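Local structure of syndapin (3I2W) at residues Tyr62-Ala67 / Asn260-Gln265. The protein probably acts in endocytosis, regulating the uptake of plasma membrane proteins, with this chain as its dimeric, phospholipid-binding EFC/F-BAR domain. Residues are numbered along the deposited sequence; the frame is centred on the assembly and turned at random.
Sequences YGTTEA and NNADQQ. With NA (sodium ion), chain G.
Thr-64, in the first turn of helix 63-105, meets the turn 261-263 that joins helix 247-260 to helix 264-275, and it carries nearly all of the contact. Just before it, Tyr-62 turns to other partners: its ring meets that of Trp-271, and its hydroxyl is hydrogen-bonded to Glu-222 and Arg-16 of the second subunit. The side chain of Thr-64 points at the turn, and its OG1 accepts a nearly straight hydrogen bond from Asp-263 N, 2.8 Å long with an N-H...O angle of 167°. In Thr-64, a chi1 of 63° sets OG1 between the backbone N and the carbonyl carbon, bringing the hydroxyl up to this amide, while CG2 approaches Asn-261 O at 3.9 Å. Thr-64 CB lies 3.4 Å from Asn-261 O, and Ala-262 CB comes to 4.0 Å from Thr-64 O. A valine here would keep a branched side chain but would probably leave the amide of Asp-263 without its acceptor. The F-BAR domain is an elongated, curved dimer of long helices, and this contact lies toward one end of the elongated subunit, its centre about 56 Å from the centre of the chain, where the turn and helix 264-275 pack against the start of helix 63-105. Asp-263 is the N-cap of helix 264-275, its OD1 taking a weak bond from Gln-265 N at 3.1 Å. From the same helix Asp-267 reaches back with both carboxylate oxygens, OD1 to Thr-64 N and OD2 to the hydroxyl of Thr-65, whose side chain also packs on Leu-226 of the second subunit. Glu-66 extends to a sodium ion, with CG anti to the backbone N (chi1 -152°) and OE2 2.5 Å from the metal, which also binds a water and the backbone oxygens of Ile-56, Glu-57, Gly-59 and Glu-61.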
loop_
_atom_site.group_PDB
_atom_site.type_symbol
_atom_site.label_atom_id
_atom_site.label_comp_id
_atom_site.label_asym_id
_atom_site.label_seq_id
_atom_site.Cartn_x
_atom_site.Cartn_y
_atom_site.Cartn_z
ATOM N N TYR B 62 -17.776 -3.752 28.213
ATOM C CA TYR B 62 -17.871 -5.105 28.790
ATOM C C TYR B 62 -18.815 -5.971 27.970
ATOM O O TYR B 62 -19.521 -5.500 27.075
ATOM C CB TYR B 62 -18.415 -5.054 30.247
ATOM C CG TYR B 62 -19.805 -4.355 30.360
ATOM C CD1 TYR B 62 -19.915 -2.985 30.144
ATOM C CD2 TYR B 62 -20.974 -5.056 30.606
ATOM C CE1 TYR B 62 -21.110 -2.307 30.198
ATOM C CE2 TYR B 62 -22.214 -4.366 30.666
ATOM C CZ TYR B 62 -22.265 -2.973 30.451
ATOM O OH TYR B 62 -23.443 -2.194 30.473
ATOM N N GLY B 63 -18.841 -7.258 28.286
ATOM C CA GLY B 63 -19.870 -8.142 27.744
ATOM C C GLY B 63 -19.753 -8.404 26.283
ATOM O O GLY B 63 -18.697 -8.302 25.722
ATOM N N THR B 64 -20.849 -8.768 25.658
ATOM C CA THR B 64 -20.821 -9.131 24.270
ATOM C C THR B 64 -20.617 -7.860 23.452
ATOM O O THR B 64 -20.294 -7.896 22.309
ATOM C CB THR B 64 -22.144 -9.729 23.895
ATOM O OG1 THR B 64 -23.148 -8.730 24.054
ATOM C CG2 THR B 64 -22.463 -10.878 24.779
ATOM N N THR B 65 -20.813 -6.719 24.049
ATOM C CA THR B 65 -20.586 -5.509 23.337
ATOM C C THR B 65 -19.078 -5.332 23.217
ATOM O O THR B 65 -18.538 -5.036 22.145
ATOM C CB THR B 65 -21.244 -4.362 24.084
ATOM O OG1 THR B 65 -22.664 -4.523 24.004
ATOM C CG2 THR B 65 -20.875 -3.028 23.470
ATOM N N GLU B 66 -18.393 -5.533 24.317
ATOM C CA GLU B 66 -16.954 -5.601 24.257
ATOM C C GLU B 66 -16.535 -6.522 23.135
ATOM O O GLU B 66 -15.747 -6.146 22.286
ATOM C CB GLU B 66 -16.357 -6.116 25.574
ATOM C CG GLU B 66 -14.954 -5.607 25.828
ATOM C CD GLU B 66 -14.333 -6.240 27.028
ATOM O OE1 GLU B 66 -14.975 -7.145 27.609
ATOM O OE2 GLU B 66 -13.229 -5.820 27.432
ATOM N N ALA B 67 -17.075 -7.735 23.139
ATOM C CA ALA B 67 -16.705 -8.747 22.158
ATOM C C ALA B 67 -16.980 -8.252 20.766
ATOM O O ALA B 67 -16.158 -8.455 19.927
ATOM C CB ALA B 67 -17.406 -10.055 22.425
ATOM N N ASN B 260 -23.247 -9.420 15.452
ATOM C CA ASN B 260 -24.584 -9.830 15.671
ATOM C C ASN B 260 -24.856 -10.403 17.073
ATOM O O ASN B 260 -25.915 -10.242 17.614
ATOM C CB ASN B 260 -24.958 -10.818 14.625
ATOM C CG ASN B 260 -26.226 -10.468 13.988
ATOM O OD1 ASN B 260 -27.159 -9.927 14.628
ATOM N ND2 ASN B 260 -26.301 -10.734 12.710
ATOM N N ASN B 261 -23.868 -11.049 17.653
ATOM C CA ASN B 261 -23.913 -11.528 18.974
ATOM C C ASN B 261 -23.940 -10.415 19.996
ATOM O O ASN B 261 -24.030 -10.688 21.178
ATOM C CB ASN B 261 -22.614 -12.274 19.225
ATOM C CG ASN B 261 -22.536 -13.571 18.504
ATOM O OD1 ASN B 261 -23.502 -14.314 18.388
ATOM N ND2 ASN B 261 -21.363 -13.870 18.015
ATOM N N ALA B 262 -23.777 -9.166 19.609
ATOM C CA ALA B 262 -23.817 -8.139 20.638
ATOM C C ALA B 262 -25.232 -8.166 21.149
ATOM O O ALA B 262 -26.162 -7.896 20.376
ATOM C CB ALA B 262 -23.474 -6.776 20.077
ATOM N N ASP B 263 -25.387 -8.530 22.424
ATOM C CA ASP B 263 -26.703 -8.635 23.074
ATOM C C ASP B 263 -26.869 -7.765 24.324
ATOM O O ASP B 263 -26.326 -8.035 25.432
ATOM C CB ASP B 263 -26.959 -10.070 23.445
ATOM C CG ASP B 263 -28.334 -10.293 24.038
ATOM O OD1 ASP B 263 -29.220 -9.409 23.981
ATOM O OD2 ASP B 263 -28.533 -11.396 24.561
ATOM N N GLN B 264 -27.662 -6.725 24.156
ATOM C CA GLN B 264 -27.832 -5.785 25.235
ATOM C C GLN B 264 -28.442 -6.436 26.509
ATOM O O GLN B 264 -28.031 -6.160 27.627
ATOM C CB GLN B 264 -28.545 -4.518 24.721
ATOM C CG GLN B 264 -29.888 -4.755 24.108
ATOM C CD GLN B 264 -30.918 -5.161 25.163
ATOM O OE1 GLN B 264 -30.720 -4.897 26.354
ATOM N NE2 GLN B 264 -32.007 -5.795 24.740
ATOM N N GLN B 265 -29.372 -7.352 26.347
ATOM C CA GLN B 265 -29.946 -7.966 27.498
ATOM C C GLN B 265 -28.945 -8.838 28.228
ATOM O O GLN B 265 -28.750 -8.656 29.420
ATOM C CB GLN B 265 -31.120 -8.766 27.078
ATOM C CG GLN B 265 -31.789 -9.488 28.188
ATOM C CD GLN B 265 -33.136 -9.958 27.710
ATOM O OE1 GLN B 265 -33.911 -9.176 27.095
ATOM N NE2 GLN B 265 -33.426 -11.231 27.942
HETATM NA NA NA G . -13.197 -3.893 29.067
HETATM O O HOH W 1 -12.665 -4.319 31.527
#